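Local coordinates for Lmo0181 protein (Listeria monocytogenes serovar 1/2a, PDB 5F7V), which serves as a cycloalternan-binding protein, probably delivering this cyclic glucan to an ABC transporter as the extracellular solute-binding component, at residues L215-E218 with V219-K223; E371-K374 with V375-G378. All blocks are in the same frame, centred on the assembly; numbering follows the deposited sequence.

Contact 1. Residues L215-E218 with V219-K223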
loop_
_atom_site.group_PDB
_atom_site.type_symbol
_atom_site.label_atom_id
_atom_site.label_comp_id
_atom_site.label_asym_id
_atom_site.label_seq_id
_atom_site.Cartn_x
_atom_site.Cartn_y
_atom_site.Cartn_z
ATOM N N LEU A 215 -8.589 8.276 15.447
ATOM C CA LEU A 215 -9.244 7.973 14.157
ATOM C C LEU A 215 -10.767 7.896 14.276
ATOM O O LEU A 215 -11.497 8.510 13.487
ATOM C CB LEU A 215 -8.740 6.673 13.549
ATOM C CG LEU A 215 -7.233 6.662 13.236
ATOM C CD1 LEU A 215 -6.849 5.266 12.792
ATOM C CD2 LEU A 215 -6.845 7.712 12.217
ATOM N N THR A 216 -11.283 7.147 15.253
ATOM C CA THR A 216 -12.733 6.907 15.253
ATOM C C THR A 216 -13.510 8.135 15.675
ATOM O O THR A 216 -14.619 8.343 15.150
ATOM C CB THR A 216 -13.095 5.685 16.095
ATOM O OG1 THR A 216 -12.709 5.896 17.445
ATOM C CG2 THR A 216 -12.432 4.412 15.588
ATOM N N ASN A 217 -12.945 8.964 16.556
ATOM C CA ASN A 217 -13.674 10.166 16.948
ATOM C C ASN A 217 -13.866 11.113 15.787
ATOM O O ASN A 217 -14.865 11.863 15.792
ATOM C CB ASN A 217 -12.919 10.910 18.043
ATOM C CG ASN A 217 -13.192 10.424 19.440
ATOM O OD1 ASN A 217 -14.055 9.603 19.655
ATOM N ND2 ASN A 217 -12.491 11.005 20.390
ATOM N N GLU A 218 -12.972 11.119 14.801
ATOM C CA GLU A 218 -13.197 11.967 13.624
ATOM C C GLU A 218 -14.462 11.603 12.896
ATOM O O GLU A 218 -15.152 12.451 12.315
ATOM C CB GLU A 218 -12.022 11.834 12.672
ATOM C CG GLU A 218 -10.796 12.488 13.261
ATOM C CD GLU A 218 -9.644 12.631 12.311
ATOM O OE1 GLU A 218 -9.489 11.739 11.454
ATOM O OE2 GLU A 218 -8.894 13.626 12.521
ATOM N N VAL A 219 -14.825 10.327 12.931
ATOM C CA VAL A 219 -16.056 9.879 12.283
ATOM C C VAL A 219 -17.258 10.026 13.213
ATOM O O VAL A 219 -18.306 10.522 12.779
ATOM C CB VAL A 219 -15.930 8.398 11.850
ATOM C CG1 VAL A 219 -17.271 7.825 11.402
ATOM C CG2 VAL A 219 -14.857 8.301 10.782
ATOM N N THR A 220 -17.173 9.586 14.467
ATOM C CA THR A 220 -18.354 9.451 15.328
ATOM C C THR A 220 -18.649 10.655 16.210
ATOM O O THR A 220 -19.815 10.806 16.650
ATOM C CB THR A 220 -18.240 8.211 16.225
ATOM O OG1 THR A 220 -17.204 8.453 17.175
ATOM C CG2 THR A 220 -17.959 6.939 15.408
ATOM N N ASP A 221 -17.652 11.500 16.464
ATOM C CA ASP A 221 -17.695 12.522 17.518
ATOM C C ASP A 221 -17.643 13.900 16.881
ATOM O O ASP A 221 -18.673 14.583 16.862
ATOM C CB ASP A 221 -16.557 12.300 18.525
ATOM C CG ASP A 221 -16.562 13.263 19.678
ATOM O OD1 ASP A 221 -17.605 13.865 19.924
ATOM O OD2 ASP A 221 -15.502 13.403 20.335
ATOM N N SER A 222 -16.494 14.292 16.333
ATOM C CA SER A 222 -16.382 15.588 15.675
ATOM C C SER A 222 -17.007 15.547 14.298
ATOM O O SER A 222 -17.305 16.614 13.733
ATOM C CB SER A 222 -14.921 16.010 15.575
ATOM O OG SER A 222 -14.199 15.038 14.831
ATOM N N LYS A 223 -17.197 14.361 13.710
ATOM C CA LYS A 223 -17.838 14.213 12.410
ATOM C C LYS A 223 -17.171 15.028 11.317
ATOM O O LYS A 223 -17.813 15.616 10.488
ATOM C CB LYS A 223 -19.347 14.489 12.520
ATOM C CG LYS A 223 -20.046 13.579 13.531
ATOM C CD LYS A 223 -21.561 13.680 13.438
ATOM C CE LYS A 223 -21.993 14.863 14.252
ATOM N NZ LYS A 223 -23.474 14.992 14.252
HETATM O O HOH W 1 -15.155 6.933 18.319
#
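Asn217 and Asp221 run side by side and point the same way where helix 206-220 runs out, Asn217 in its last turn and Asp221 just past it; at this helix C terminus Lys223 leaves helical geometry with positive phi. Their CB atoms lie 3.9 Å apart, Asn217 CB to Asp221 CB. Farther out, Asp221 OD2 comes to 3.8 Å from Asn217 ND2, with the amide and carboxylate planes 74° apart, so the two flat groups stand almost on end to each other rather than stacking. The alignment follows from Asp221 placing CG opposite its own backbone N (chi1 -177°), which lays the carboxylate alongside the amide.

On its oxygen side the amide of Asn217 is tied to two threonines through one water. That water is 2.8 Å from Thr216 OG1 and 2.8 Å from Thr220 OG1, and it donates to Asn217 OD1 at 3.2 Å. Adjacent Thr216 and Asn217 and, one turn on, Thr220 thus share one water, which would favour this turn of the amide. Thr216 OG1 also makes a weak hydrogen bond to Leu212 O, one turn back.

The backbone shows how the helix ends. Thr216 O takes the N-H groups of both Val219 and Thr220. Asn217 O is likewise gripped twice, by Asp221 N at 2.9 Å and Ser222 N at 3.0 Å, from opposite faces of its carbonyl plane; the second bond spans five residues and marks a widened final turn. Thr216 and Val219 meet helix 361-376, whereas Glu218 and Ser222 touch helix 153-163. At the very end, Ser222 OG, set between its backbone N and carbonyl carbon (chi1 59°), lies 3.4 Å from Glu218 CA.

Contact 2. Residues E371-K374 with V375-G378; sequences EFEK and VLNG
Glu373 and Asn377, one turn apart, meet where the aliphatic part of the acid faces the amide: Glu373 CG is 3.6 Å from Asn377 ND2, and the carboxylate and amide planes are 77° apart. Glu373 bends at chi2 (86°), which turns its carboxylate toward Leu376, and Glu373 OE1 reaches 4.1 Å from Leu376 CD1, the two side chains crossing at about a right angle. The branched residues instead lean on backbone oxygens of the preceding turn. Val375 CG2 lies 3.5 Å from Glu371 O, and Leu376 CG lies 3.6 Å from Phe372 O.

These contacts lie at the end of helix 361-376, which closes in a Schellman motif. Leu376 N donates to Phe372 O, and Asn377 N to Glu373 O at 3.0 Å, while the bond from Asn377 N to Lys374 O is weak. Gly378 then takes positive phi (80°); at its backbone angles a CB would be pressed against the carbonyl oxygen of Asn377, which favours glycine. Its amide turns back on the last turn, where Gly378 N donates to Val375 O at 3.0 Å.

Within 371-374 an ionic pair spans the same turn. The chain of Lys374 is extended beyond CG and runs back along the helix to a salt bridge, Lys374 NZ to Glu371 OE2 at 3.1 Å, approaching that oxygen on its syn side but somewhat out of the carboxylate plane. The other oxygen, Glu371 OE1, is hydrogen-bonded to Asn388 ND2, so the carboxylate is held at both oxygens and links two helices. Farther out, the Phe372 ring meets Phe182 edge-to-face and touches Leu212. Val375 packs between helices 206-220 and 382-397, while Glu373, Leu376 and Asn377 rest on Pro228 of the short helix 228-231.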
loop_
_atom_site.group_PDB
_atom_site.type_symbol
_atom_site.label_atom_id
_atom_site.label_comp_id
_atom_site.label_asym_id
_atom_site.label_seq_id
_atom_site.Cartn_x
_atom_site.Cartn_y
_atom_site.Cartn_z
ATOM N N GLU A 371 -14.041 -5.400 13.550
ATOM C CA GLU A 371 -14.165 -4.762 14.868
ATOM C C GLU A 371 -14.096 -3.248 14.745
ATOM O O GLU A 371 -14.830 -2.544 15.423
ATOM C CB GLU A 371 -13.089 -5.272 15.818
ATOM C CG GLU A 371 -13.304 -6.732 16.197
ATOM C CD GLU A 371 -14.651 -7.039 16.820
ATOM O OE1 GLU A 371 -14.946 -6.361 17.837
ATOM O OE2 GLU A 371 -15.444 -7.861 16.302
ATOM N N PHE A 372 -13.196 -2.732 13.912
ATOM C CA PHE A 372 -13.076 -1.300 13.740
ATOM C C PHE A 372 -14.318 -0.712 13.078
ATOM O O PHE A 372 -14.780 0.346 13.495
ATOM C CB PHE A 372 -11.830 -0.948 12.940
ATOM C CG PHE A 372 -10.525 -1.148 13.646
ATOM C CD1 PHE A 372 -10.404 -1.564 14.974
ATOM C CD2 PHE A 372 -9.352 -0.915 12.947
ATOM C CE1 PHE A 372 -9.178 -1.720 15.575
ATOM C CE2 PHE A 372 -8.121 -1.094 13.530
ATOM C CZ PHE A 372 -8.032 -1.486 14.857
ATOM N N GLU A 373 -14.875 -1.384 12.084
ATOM C CA GLU A 373 -16.095 -0.936 11.450
ATOM C C GLU A 373 -17.218 -0.811 12.471
ATOM O O GLU A 373 -18.028 0.119 12.448
ATOM C CB GLU A 373 -16.466 -1.887 10.302
ATOM C CG GLU A 373 -17.608 -1.361 9.464
ATOM C CD GLU A 373 -17.181 -0.443 8.359
ATOM O OE1 GLU A 373 -16.045 0.089 8.388
ATOM O OE2 GLU A 373 -18.057 -0.281 7.454
ATOM N N LYS A 374 -17.295 -1.757 13.389
ATOM C CA LYS A 374 -18.335 -1.691 14.416
ATOM C C LYS A 374 -18.161 -0.425 15.242
ATOM O O LYS A 374 -19.165 0.143 15.669
ATOM C CB LYS A 374 -18.323 -2.904 15.353
ATOM C CG LYS A 374 -18.802 -4.202 14.731
ATOM C CD LYS A 374 -18.600 -5.367 15.677
ATOM C CE LYS A 374 -18.797 -6.713 15.031
ATOM N NZ LYS A 374 -18.534 -7.770 16.037
ATOM N N VAL A 375 -16.943 0.024 15.533
ATOM C CA VAL A 375 -16.812 1.288 16.276
ATOM C C VAL A 375 -17.340 2.434 15.440
ATOM O O VAL A 375 -18.092 3.271 15.928
ATOM C CB VAL A 375 -15.339 1.543 16.631
ATOM C CG1 VAL A 375 -15.236 2.833 17.432
ATOM C CG2 VAL A 375 -14.734 0.349 17.359
ATOM N N LEU A 376 -16.986 2.435 14.174
ATOM C CA LEU A 376 -17.437 3.539 13.289
ATOM C C LEU A 376 -18.929 3.619 13.111
ATOM O O LEU A 376 -19.431 4.713 12.903
ATOM C CB LEU A 376 -16.783 3.430 11.909
ATOM C CG LEU A 376 -15.251 3.512 11.845
ATOM C CD1 LEU A 376 -14.851 3.448 10.391
ATOM C CD2 LEU A 376 -14.793 4.790 12.520
ATOM N N ASN A 377 -19.623 2.483 13.236
ATOM C CA ASN A 377 -21.065 2.425 13.076
ATOM C C ASN A 377 -21.798 2.608 14.394
ATOM O O ASN A 377 -23.030 2.577 14.423
ATOM C CB ASN A 377 -21.460 1.095 12.438
ATOM C CG ASN A 377 -21.038 0.980 10.988
ATOM O OD1 ASN A 377 -20.888 1.975 10.293
ATOM N ND2 ASN A 377 -20.910 -0.252 10.504
ATOM N N GLY A 378 -21.074 2.813 15.490
ATOM C CA GLY A 378 -21.761 2.984 16.754
ATOM C C GLY A 378 -22.220 1.710 17.403
ATOM O O GLY A 378 -23.203 1.733 18.141
#

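In the fold
From the N terminus, contact 1 comes first, at the C-terminal end of helix 206-220, and is complete before contact 2 forms at the C-terminal end of helix 361-376. The two are in series: neither encloses nor crosses the other, and each closes only a helical turn. Their centres are 11 Å apart, and the helix ends pack directly, Thr216 CG2 lying 3.7 Å from Val375 CG1 and Val219 CB 3.8 Å from Leu376 CD2. The first also touches helix 153-163, the second helix 382-397. In this solute-binding protein of the PBP clan both are structural packing: the side chains of Leu215 and Phe372 stay about 9 and 10 Å from a bound glucose.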